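Local coordinates for protein alpha-galactosidase (Thermus thermophilus, PDB 6LCJ) that probably hydrolyses terminal alpha-galactosyl residues from galactosides, as a thermostable glycoside hydrolase of family GH36 assembled into a hexamer, at residues E[389-394]-E[425-430]; E[33-38]-E[121-126]; E[405-410]-E[437-442]. One frame throughout, in Å; residues are numbered along the deposited sequence.

Contact 1: residues E[389-394]-E[425-430]; sequences HRLWLM and AHFTGF
Where F427 meets L391 and M394, the last turn of helix 415-428 packs against the 3-10 segment that begins at L391, after helix 380-388; the sulfur contact is a Met-aromatic one, set in the barrel domain of a GH36 enzyme. F427 leaves the helix toward the 3-10 segment, and CG anti to the backbone N (chi1 -174°) carries the ring to L391 and M394. M394 SD lies 4.4 Å from the F427 ring centroid, 52° off the ring normal, so the sulfur sits obliquely to the ring. L391 CD1 is 4.0 Å from F427 CE2; the leucine methyl and the sulfur flank the CD2-CE2 edge from opposite sides of the ring plane. M394 CE continues over the helix end, beside F427 O and T428 CA. F466 meets the F427 ring edge-to-face, and V458 of strand 458-462 also touches it.

T428, next along the helix, divides its two branches by polarity. Its CG2 packs against L391 CD2 at 3.6 Å, the two side chains crossing at about a right angle. Its OG1 is bonded to L424 O one turn back and also accepts from F430 N at 3.2 Å, forming an ST turn. Between T428 and F430, G429 leaves the helical conformation with positive phi. F430, just before strand 431-433, has its backbone N held by that hydroxyl, the N-H...O angle of the bond from F430 N to T428 OG1 being 166°.

Contact 2: residues E[33-38]-E[121-126]; sequences EVRVFP and LLLGRY
E33 OE2 is gripped by two nitrogens of R35, NE and NH2, each 3.1 Å away; both lie nearly along the carboxylate C-O axis, and the oxygen lies in the guanidinium plane. The other oxygen, E33 OE1, takes R125 across the strands: R125 NE stands 3.2 Å from E33 OE1, approaching from above the carboxylate plane, and R125 NH2 adds a weak bond. One carboxylate therefore joins two arginines, which probably offsets their like charges. L123 CD1 packs beside this network, 3.4 Å from R35 NE.

The strands that carry them, 33-37 and 122-126, run antiparallel as central neighbours in a six-stranded sheet. V34 with G124 and V36 with L122 are hydrogen-bonded pairs, V36 N lying 2.9 Å from L122 O. This sheet packs face to face on a second antiparallel one as a beta-sandwich, with V34, V36 and L122 in the layer between them, against L104 and L106 of strand 102-108.

The charged face meets another copy of the protein, R35 NH2 bonding D256 O of the second subunit. At the far end L121, its CG anti to the backbone N (chi1 174°), lays CD1 over one face of the F37 ring in a CH-pi contact, 3.8 Å from the F37 centroid.

Contact 3: residues E[405-410]-E[437-442]; sequences YFRTRF and PSWLLP
With chi1 at 63°, R407 sets its CG between its own backbone N and carbonyl carbon, and the chain then runs extended to NE alongside W439. The indole comes to meet it with CG beside the backbone N. R407 NE lies 3.6 Å from W439 CE3 at the indole's edge, and guanidinium and ring planes stand 80° apart. The indole edge therefore covers one face of the guanidinium, while Y405 CD1 lies over the opposite face.

F410 uses the indole differently. The edge of its ring meets the face of W439 in an edge-to-face pair, F410 CD2 being 3.6 Å from W439 CE3, with the planes inclined at 51°. The same arginine fixes the loop behind this ring: R407 NE and NH2 both bind F410 O, NH2 at 2.8 Å, and its NH1 is salt-bridged to D435. L440 CD2 fits against the R407 backbone, 3.5 Å from R407 N, and R409 CD rests on W439 O.

R409 NE bonds T408 OG1 of the third subunit, and the reciprocal bond brings this loop into the hexamer interface; T408 OG1 is also hydrogen-bonded to E444. Within the chain, the contact joins the loop after strand 398-400 to the loop leading into helix 442-453, with F169 of helix 166-169 edge-to-face on W439, and L448 of helix 442-453 touching both F406 and L440.

In the fold
Contacts 1 and 3 both tie a loop after helix 380-388 to the chain on either side of strand 431-433, the last strand of the barrel, and their segments alternate along the sequence. Contact 1, nearest the chain's centre, is partly buried, relies on apolar and sulfur contacts across its segments, and meets no other subunit. Contact 3 is also partly buried. Contact 2, in the N-terminal beta domain, is buried though far from the chain's centre, some 49 Å from contact 3 between centres. Both outer contacts face neighbouring subunits and use arginines, but contact 2 sets two on one glutamate carboxylate on a sheet face, whereas contact 3 sets them among aromatic rings and loop carbonyls.

Contact 1: residues E[389-394]-E[425-430]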
loop_
_atom_site.group_PDB
_atom_site.type_symbol
_atom_site.label_atom_id
_atom_site.label_comp_id
_atom_site.label_asym_id
_atom_site.label_seq_id
_atom_site.Cartn_x
_atom_site.Cartn_y
_atom_site.Cartn_z
ATOM N N HIS E 389 -34.073 -24.016 7.048
ATOM C CA HIS E 389 -33.910 -23.261 8.286
ATOM C C HIS E 389 -34.949 -22.169 8.445
ATOM O O HIS E 389 -34.834 -21.341 9.354
ATOM C CB HIS E 389 -32.514 -22.653 8.374
ATOM C CG HIS E 389 -31.422 -23.670 8.409
ATOM N ND1 HIS E 389 -30.932 -24.275 7.271
ATOM C CD2 HIS E 389 -30.738 -24.203 9.445
ATOM C CE1 HIS E 389 -29.981 -25.128 7.602
ATOM N NE2 HIS E 389 -29.844 -25.103 8.916
ATOM N N ARG E 390 -35.960 -22.141 7.582
ATOM C CA ARG E 390 -37.026 -21.162 7.697
ATOM C C ARG E 390 -38.404 -21.808 7.769
ATOM O O ARG E 390 -39.413 -21.105 7.614
ATOM C CB ARG E 390 -36.940 -20.168 6.534
ATOM C CG ARG E 390 -35.811 -19.168 6.705
ATOM C CD ARG E 390 -35.639 -18.293 5.481
ATOM N NE ARG E 390 -34.828 -17.113 5.764
ATOM C CZ ARG E 390 -34.094 -16.489 4.849
ATOM N NH1 ARG E 390 -34.085 -16.941 3.600
ATOM N NH2 ARG E 390 -33.380 -15.414 5.172
ATOM N N LEU E 391 -38.477 -23.124 8.013
ATOM C CA LEU E 391 -39.772 -23.799 8.004
ATOM C C LEU E 391 -40.639 -23.399 9.192
ATOM O O LEU E 391 -41.866 -23.491 9.092
ATOM C CB LEU E 391 -39.578 -25.309 7.960
ATOM C CG LEU E 391 -38.963 -25.837 6.661
ATOM C CD1 LEU E 391 -38.639 -27.295 6.774
ATOM C CD2 LEU E 391 -39.916 -25.598 5.500
ATOM N N TRP E 392 -40.035 -22.904 10.283
ATOM C CA TRP E 392 -40.793 -22.394 11.421
ATOM C C TRP E 392 -41.723 -21.253 11.034
ATOM O O TRP E 392 -42.650 -20.945 11.784
ATOM C CB TRP E 392 -39.850 -21.935 12.543
ATOM C CG TRP E 392 -38.699 -21.092 12.079
ATOM C CD1 TRP E 392 -37.545 -21.528 11.506
ATOM C CD2 TRP E 392 -38.596 -19.659 12.145
ATOM N NE1 TRP E 392 -36.732 -20.460 11.196
ATOM C CE2 TRP E 392 -37.352 -19.303 11.586
ATOM C CE3 TRP E 392 -39.433 -18.648 12.619
ATOM C CZ2 TRP E 392 -36.931 -17.986 11.489
ATOM C CZ3 TRP E 392 -39.018 -17.351 12.525
ATOM C CH2 TRP E 392 -37.777 -17.021 11.961
ATOM N N LEU E 393 -41.518 -20.624 9.884
ATOM C CA LEU E 393 -42.437 -19.587 9.431
ATOM C C LEU E 393 -43.756 -20.127 8.894
ATOM O O LEU E 393 -44.593 -19.327 8.471
ATOM C CB LEU E 393 -41.776 -18.728 8.356
ATOM C CG LEU E 393 -40.666 -17.917 8.995
ATOM C CD1 LEU E 393 -39.754 -17.383 7.914
ATOM C CD2 LEU E 393 -41.253 -16.811 9.865
ATOM N N MET E 394 -43.955 -21.450 8.875
ATOM C CA MET E 394 -45.227 -22.007 8.427
ATOM C C MET E 394 -46.360 -21.627 9.364
ATOM O O MET E 394 -47.528 -21.779 9.004
ATOM C CB MET E 394 -45.125 -23.528 8.318
ATOM C CG MET E 394 -44.421 -24.008 7.059
ATOM S SD MET E 394 -44.190 -25.778 7.170
ATOM C CE MET E 394 -45.899 -26.350 7.052
ATOM N N ALA E 425 -41.994 -29.641 -0.544
ATOM C CA ALA E 425 -43.315 -29.202 -0.997
ATOM C C ALA E 425 -44.430 -29.915 -0.233
ATOM O O ALA E 425 -45.424 -29.292 0.155
ATOM C CB ALA E 425 -43.474 -29.435 -2.499
ATOM N N HIS E 426 -44.290 -31.220 -0.006
ATOM C CA HIS E 426 -45.286 -31.919 0.798
ATOM C C HIS E 426 -45.340 -31.352 2.210
ATOM O O HIS E 426 -46.423 -31.111 2.745
ATOM C CB HIS E 426 -44.988 -33.414 0.841
ATOM C CG HIS E 426 -45.329 -34.146 -0.418
ATOM N ND1 HIS E 426 -46.563 -34.054 -1.020
ATOM C CD2 HIS E 426 -44.604 -35.009 -1.171
ATOM C CE1 HIS E 426 -46.581 -34.815 -2.099
ATOM N NE2 HIS E 426 -45.407 -35.409 -2.211
ATOM N N PHE E 427 -44.184 -31.102 2.822
ATOM C CA PHE E 427 -44.181 -30.603 4.193
ATOM C C PHE E 427 -44.824 -29.218 4.292
ATOM O O PHE E 427 -45.637 -28.962 5.181
ATOM C CB PHE E 427 -42.755 -30.581 4.730
ATOM C CG PHE E 427 -42.663 -30.218 6.185
ATOM C CD1 PHE E 427 -42.942 -31.152 7.167
ATOM C CD2 PHE E 427 -42.293 -28.939 6.572
ATOM C CE1 PHE E 427 -42.846 -30.825 8.507
ATOM C CE2 PHE E 427 -42.194 -28.610 7.912
ATOM C CZ PHE E 427 -42.480 -29.554 8.877
ATOM N N THR E 428 -44.459 -28.301 3.404
ATOM C CA THR E 428 -45.046 -26.969 3.453
ATOM C C THR E 428 -46.455 -26.938 2.883
ATOM O O THR E 428 -47.213 -26.013 3.200
ATOM C CB THR E 428 -44.189 -25.956 2.672
ATOM O OG1 THR E 428 -44.102 -26.360 1.301
ATOM C CG2 THR E 428 -42.782 -25.834 3.253
ATOM N N GLY E 429 -46.809 -27.908 2.035
ATOM C CA GLY E 429 -48.046 -27.859 1.286
ATOM C C GLY E 429 -48.064 -26.911 0.107
ATOM O O GLY E 429 -49.116 -26.752 -0.512
ATOM N N PHE E 430 -46.935 -26.264 -0.226
ATOM C CA PHE E 430 -46.848 -25.318 -1.338
ATOM C C PHE E 430 -46.328 -26.073 -2.555
ATOM O O PHE E 430 -45.130 -26.349 -2.664
ATOM C CB PHE E 430 -45.945 -24.139 -0.977
ATOM C CG PHE E 430 -46.156 -22.924 -1.839
ATOM C CD1 PHE E 430 -45.824 -22.939 -3.181
ATOM C CD2 PHE E 430 -46.689 -21.754 -1.301
ATOM C CE1 PHE E 430 -46.022 -21.803 -3.986
ATOM C CE2 PHE E 430 -46.883 -20.617 -2.087
ATOM C CZ PHE E 430 -46.553 -20.638 -3.432
#

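Contact 2: residues E[33-38]-E[121-126]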
loop_
_atom_site.group_PDB
_atom_site.type_symbol
_atom_site.label_atom_id
_atom_site.label_comp_id
_atom_site.label_asym_id
_atom_site.label_seq_id
_atom_site.Cartn_x
_atom_site.Cartn_y
_atom_site.Cartn_z
ATOM N N GLU E 33 -30.791 -1.806 22.171
ATOM C CA GLU E 33 -29.745 -2.817 22.170
ATOM C C GLU E 33 -29.914 -3.718 23.380
ATOM O O GLU E 33 -30.153 -3.231 24.487
ATOM C CB GLU E 33 -28.345 -2.201 22.170
ATOM C CG GLU E 33 -27.294 -3.251 21.874
ATOM C CD GLU E 33 -25.897 -2.694 21.789
ATOM O OE1 GLU E 33 -25.698 -1.650 21.118
ATOM O OE2 GLU E 33 -25.001 -3.306 22.410
ATOM N N VAL E 34 -29.806 -5.025 23.166
ATOM C CA VAL E 34 -29.912 -5.995 24.244
ATOM C C VAL E 34 -28.756 -6.973 24.120
ATOM O O VAL E 34 -28.270 -7.259 23.022
ATOM C CB VAL E 34 -31.273 -6.738 24.251
ATOM C CG1 VAL E 34 -32.426 -5.744 24.427
ATOM C CG2 VAL E 34 -31.456 -7.566 22.989
ATOM N N ARG E 35 -28.292 -7.462 25.264
ATOM C CA ARG E 35 -27.164 -8.375 25.318
ATOM C C ARG E 35 -27.571 -9.577 26.144
ATOM O O ARG E 35 -28.025 -9.421 27.277
ATOM C CB ARG E 35 -25.931 -7.696 25.916
ATOM C CG ARG E 35 -25.496 -6.480 25.136
ATOM C CD ARG E 35 -24.026 -6.186 25.324
ATOM N NE ARG E 35 -23.610 -5.101 24.450
ATOM C CZ ARG E 35 -22.455 -4.462 24.540
ATOM N NH1 ARG E 35 -21.587 -4.795 25.486
ATOM N NH2 ARG E 35 -22.172 -3.483 23.684
ATOM N N VAL E 36 -27.424 -10.767 25.576
ATOM C CA VAL E 36 -27.779 -12.010 26.243
ATOM C C VAL E 36 -26.538 -12.883 26.254
ATOM O O VAL E 36 -25.889 -13.047 25.215
ATOM C CB VAL E 36 -28.949 -12.722 25.536
ATOM C CG1 VAL E 36 -29.239 -14.049 26.199
ATOM C CG2 VAL E 36 -30.191 -11.842 25.522
ATOM N N PHE E 37 -26.194 -13.429 27.426
ATOM C CA PHE E 37 -24.987 -14.241 27.510
ATOM C C PHE E 37 -25.365 -15.690 27.728
ATOM O O PHE E 37 -26.142 -15.989 28.643
ATOM C CB PHE E 37 -24.065 -13.760 28.632
ATOM C CG PHE E 37 -23.685 -12.318 28.509
ATOM C CD1 PHE E 37 -22.507 -11.949 27.882
ATOM C CD2 PHE E 37 -24.527 -11.328 28.988
ATOM C CE1 PHE E 37 -22.177 -10.616 27.745
ATOM C CE2 PHE E 37 -24.211 -9.994 28.851
ATOM C CZ PHE E 37 -23.033 -9.632 28.234
ATOM N N PRO E 38 -24.870 -16.603 26.899
ATOM C CA PRO E 38 -25.196 -18.002 27.063
ATOM C C PRO E 38 -24.629 -18.536 28.363
ATOM O O PRO E 38 -23.513 -18.178 28.775
ATOM C CB PRO E 38 -24.532 -18.670 25.851
ATOM C CG PRO E 38 -23.445 -17.741 25.468
ATOM C CD PRO E 38 -23.974 -16.374 25.756
ATOM N N LEU E 121 -21.937 -14.401 23.366
ATOM C CA LEU E 121 -22.881 -13.300 23.390
ATOM C C LEU E 121 -23.802 -13.356 22.180
ATOM O O LEU E 121 -23.349 -13.598 21.056
ATOM C CB LEU E 121 -22.129 -11.963 23.424
ATOM C CG LEU E 121 -23.002 -10.725 23.316
ATOM C CD1 LEU E 121 -23.825 -10.590 24.593
ATOM C CD2 LEU E 121 -22.163 -9.504 23.052
ATOM N N LEU E 122 -25.093 -13.144 22.435
ATOM C CA LEU E 122 -26.059 -12.699 21.438
ATOM C C LEU E 122 -26.317 -11.224 21.684
ATOM O O LEU E 122 -26.681 -10.840 22.800
ATOM C CB LEU E 122 -27.381 -13.464 21.534
ATOM C CG LEU E 122 -27.525 -14.814 20.836
ATOM C CD1 LEU E 122 -28.842 -15.479 21.224
ATOM C CD2 LEU E 122 -27.422 -14.644 19.321
ATOM N N LEU E 123 -26.137 -10.400 20.656
ATOM C CA LEU E 123 -26.382 -8.968 20.770
ATOM C C LEU E 123 -27.422 -8.556 19.735
ATOM O O LEU E 123 -27.193 -8.690 18.527
ATOM C CB LEU E 123 -25.079 -8.183 20.595
ATOM C CG LEU E 123 -25.108 -6.682 20.910
ATOM C CD1 LEU E 123 -23.714 -6.174 21.239
ATOM C CD2 LEU E 123 -25.661 -5.912 19.730
ATOM N N GLY E 124 -28.550 -8.026 20.206
ATOM C CA GLY E 124 -29.589 -7.521 19.331
ATOM C C GLY E 124 -29.557 -6.006 19.280
ATOM O O GLY E 124 -29.452 -5.343 20.312
ATOM N N ARG E 125 -29.644 -5.467 18.066
ATOM C CA ARG E 125 -29.534 -4.032 17.853
ATOM C C ARG E 125 -30.568 -3.587 16.830
ATOM O O ARG E 125 -30.516 -4.001 15.670
ATOM C CB ARG E 125 -28.126 -3.650 17.392
ATOM C CG ARG E 125 -27.927 -2.145 17.242
ATOM C CD ARG E 125 -26.506 -1.795 16.886
ATOM N NE ARG E 125 -25.596 -2.164 17.958
ATOM C CZ ARG E 125 -24.291 -2.330 17.794
ATOM N NH1 ARG E 125 -23.752 -2.164 16.591
ATOM N NH2 ARG E 125 -23.534 -2.666 18.830
ATOM N N TYR E 126 -31.500 -2.741 17.261
ATOM C CA TYR E 126 -32.437 -2.109 16.345
ATOM C C TYR E 126 -31.738 -0.978 15.603
ATOM O O TYR E 126 -30.973 -0.216 16.191
ATOM C CB TYR E 126 -33.656 -1.579 17.106
ATOM C CG TYR E 126 -34.763 -2.605 17.311
ATOM C CD1 TYR E 126 -35.649 -2.929 16.287
ATOM C CD2 TYR E 126 -34.924 -3.242 18.532
ATOM C CE1 TYR E 126 -36.661 -3.879 16.476
ATOM C CE2 TYR E 126 -35.925 -4.181 18.729
ATOM C CZ TYR E 126 -36.787 -4.495 17.702
ATOM O OH TYR E 126 -37.775 -5.418 17.921
#

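Contact 3: residues E[405-410]-E[437-442]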
loop_
_atom_site.group_PDB
_atom_site.type_symbol
_atom_site.label_atom_id
_atom_site.label_comp_id
_atom_site.label_asym_id
_atom_site.label_seq_id
_atom_site.Cartn_x
_atom_site.Cartn_y
_atom_site.Cartn_z
ATOM N N TYR E 405 -39.109 -30.248 -9.529
ATOM C CA TYR E 405 -38.874 -30.842 -10.833
ATOM C C TYR E 405 -39.369 -32.279 -10.829
ATOM O O TYR E 405 -39.209 -33.003 -9.839
ATOM C CB TYR E 405 -37.389 -30.805 -11.209
ATOM C CG TYR E 405 -36.833 -29.415 -11.411
ATOM C CD1 TYR E 405 -36.889 -28.788 -12.648
ATOM C CD2 TYR E 405 -36.245 -28.730 -10.351
ATOM C CE1 TYR E 405 -36.374 -27.502 -12.821
ATOM C CE2 TYR E 405 -35.720 -27.454 -10.512
ATOM C CZ TYR E 405 -35.790 -26.844 -11.738
ATOM O OH TYR E 405 -35.255 -25.588 -11.883
ATOM N N PHE E 406 -39.991 -32.674 -11.935
ATOM C CA PHE E 406 -40.252 -34.070 -12.255
ATOM C C PHE E 406 -39.602 -34.507 -13.552
ATOM O O PHE E 406 -39.270 -35.678 -13.701
ATOM C CB PHE E 406 -41.760 -34.331 -12.341
ATOM C CG PHE E 406 -42.473 -34.104 -11.049
ATOM C CD1 PHE E 406 -42.948 -32.839 -10.725
ATOM C CD2 PHE E 406 -42.640 -35.143 -10.146
ATOM C CE1 PHE E 406 -43.586 -32.617 -9.535
ATOM C CE2 PHE E 406 -43.282 -34.937 -8.955
ATOM C CZ PHE E 406 -43.764 -33.675 -8.639
ATOM N N ARG E 407 -39.395 -33.593 -14.482
ATOM C CA ARG E 407 -38.745 -33.946 -15.726
ATOM C C ARG E 407 -37.308 -34.395 -15.487
ATOM O O ARG E 407 -36.659 -34.032 -14.503
ATOM C CB ARG E 407 -38.775 -32.758 -16.679
ATOM C CG ARG E 407 -38.020 -31.547 -16.185
ATOM C CD ARG E 407 -38.308 -30.385 -17.118
ATOM N NE ARG E 407 -37.214 -29.433 -17.216
ATOM C CZ ARG E 407 -37.218 -28.227 -16.661
ATOM N NH1 ARG E 407 -38.260 -27.815 -15.939
ATOM N NH2 ARG E 407 -36.175 -27.431 -16.830
ATOM N N THR E 408 -36.825 -35.226 -16.394
ATOM C CA THR E 408 -35.406 -35.460 -16.514
ATOM C C THR E 408 -34.839 -34.848 -17.785
ATOM O O THR E 408 -33.619 -34.711 -17.900
ATOM C CB THR E 408 -35.123 -36.967 -16.458
ATOM O OG1 THR E 408 -36.119 -37.671 -17.207
ATOM C CG2 THR E 408 -35.176 -37.449 -15.019
ATOM N N ARG E 409 -35.688 -34.451 -18.726
ATOM C CA ARG E 409 -35.231 -33.714 -19.893
ATOM C C ARG E 409 -35.022 -32.260 -19.507
ATOM O O ARG E 409 -35.790 -31.697 -18.718
ATOM C CB ARG E 409 -36.243 -33.831 -21.035
ATOM C CG ARG E 409 -36.468 -35.292 -21.443
ATOM C CD ARG E 409 -37.527 -35.491 -22.527
ATOM N NE ARG E 409 -37.071 -35.010 -23.820
ATOM C CZ ARG E 409 -37.787 -34.210 -24.599
ATOM N NH1 ARG E 409 -38.994 -33.835 -24.200
ATOM N NH2 ARG E 409 -37.306 -33.786 -25.766
ATOM N N PHE E 410 -33.960 -31.662 -20.048
ATOM C CA PHE E 410 -33.631 -30.264 -19.780
ATOM C C PHE E 410 -33.484 -30.023 -18.282
ATOM O O PHE E 410 -34.052 -29.085 -17.721
ATOM C CB PHE E 410 -34.678 -29.342 -20.397
ATOM C CG PHE E 410 -34.887 -29.602 -21.852
ATOM C CD1 PHE E 410 -33.842 -29.401 -22.756
ATOM C CD2 PHE E 410 -36.098 -30.099 -22.317
ATOM C CE1 PHE E 410 -34.008 -29.663 -24.104
ATOM C CE2 PHE E 410 -36.276 -30.365 -23.668
ATOM C CZ PHE E 410 -35.229 -30.143 -24.563
ATOM N N PRO E 437 -45.787 -30.165 -19.571
ATOM C CA PRO E 437 -46.172 -31.586 -19.674
ATOM C C PRO E 437 -45.588 -32.283 -20.892
ATOM O O PRO E 437 -45.221 -33.463 -20.809
ATOM C CB PRO E 437 -47.708 -31.531 -19.718
ATOM C CG PRO E 437 -48.052 -30.269 -19.013
ATOM C CD PRO E 437 -46.959 -29.290 -19.378
ATOM N N SER E 438 -45.432 -31.577 -22.008
ATOM C CA SER E 438 -44.821 -32.204 -23.169
ATOM C C SER E 438 -43.335 -32.516 -22.984
ATOM O O SER E 438 -42.768 -33.219 -23.823
ATOM C CB SER E 438 -45.021 -31.320 -24.396
ATOM O OG SER E 438 -44.428 -30.049 -24.220
ATOM N N TRP E 439 -42.685 -32.019 -21.932
ATOM C CA TRP E 439 -41.309 -32.405 -21.643
ATOM C C TRP E 439 -41.220 -33.619 -20.728
ATOM O O TRP E 439 -40.111 -34.127 -20.491
ATOM C CB TRP E 439 -40.547 -31.258 -20.980
ATOM C CG TRP E 439 -40.277 -30.080 -21.846
ATOM C CD1 TRP E 439 -40.774 -29.841 -23.088
ATOM C CD2 TRP E 439 -39.455 -28.950 -21.517
ATOM N NE1 TRP E 439 -40.308 -28.642 -23.554
ATOM C CE2 TRP E 439 -39.491 -28.079 -22.611
ATOM C CE3 TRP E 439 -38.689 -28.601 -20.404
ATOM C CZ2 TRP E 439 -38.788 -26.874 -22.631
ATOM C CZ3 TRP E 439 -37.990 -27.409 -20.424
ATOM C CH2 TRP E 439 -38.044 -26.559 -21.528
ATOM N N LEU E 440 -42.357 -34.078 -20.199
ATOM C CA LEU E 440 -42.407 -35.186 -19.254
ATOM C C LEU E 440 -42.578 -36.519 -19.979
ATOM O O LEU E 440 -43.401 -36.634 -20.891
ATOM C CB LEU E 440 -43.565 -34.976 -18.278
ATOM C CG LEU E 440 -43.535 -33.755 -17.358
ATOM C CD1 LEU E 440 -44.757 -33.788 -16.446
ATOM C CD2 LEU E 440 -42.253 -33.747 -16.543
ATOM N N LEU E 441 -41.808 -37.524 -19.568
ATOM C CA LEU E 441 -42.095 -38.901 -19.953
ATOM C C LEU E 441 -43.393 -39.366 -19.283
ATOM O O LEU E 441 -43.864 -38.746 -18.325
ATOM C CB LEU E 441 -40.930 -39.811 -19.566
ATOM C CG LEU E 441 -39.554 -39.456 -20.155
ATOM C CD1 LEU E 441 -38.450 -40.310 -19.550
ATOM C CD2 LEU E 441 -39.557 -39.583 -21.656
ATOM N N PRO E 442 -44.006 -40.444 -19.791
ATOM C CA PRO E 442 -45.255 -40.957 -19.170
ATOM C C PRO E 442 -45.146 -41.282 -17.687
ATOM O O PRO E 442 -46.044 -40.946 -16.908
ATOM C CB PRO E 442 -45.550 -42.217 -19.993
ATOM C CG PRO E 442 -44.970 -41.909 -21.336
ATOM C CD PRO E 442 -43.737 -41.069 -21.099
#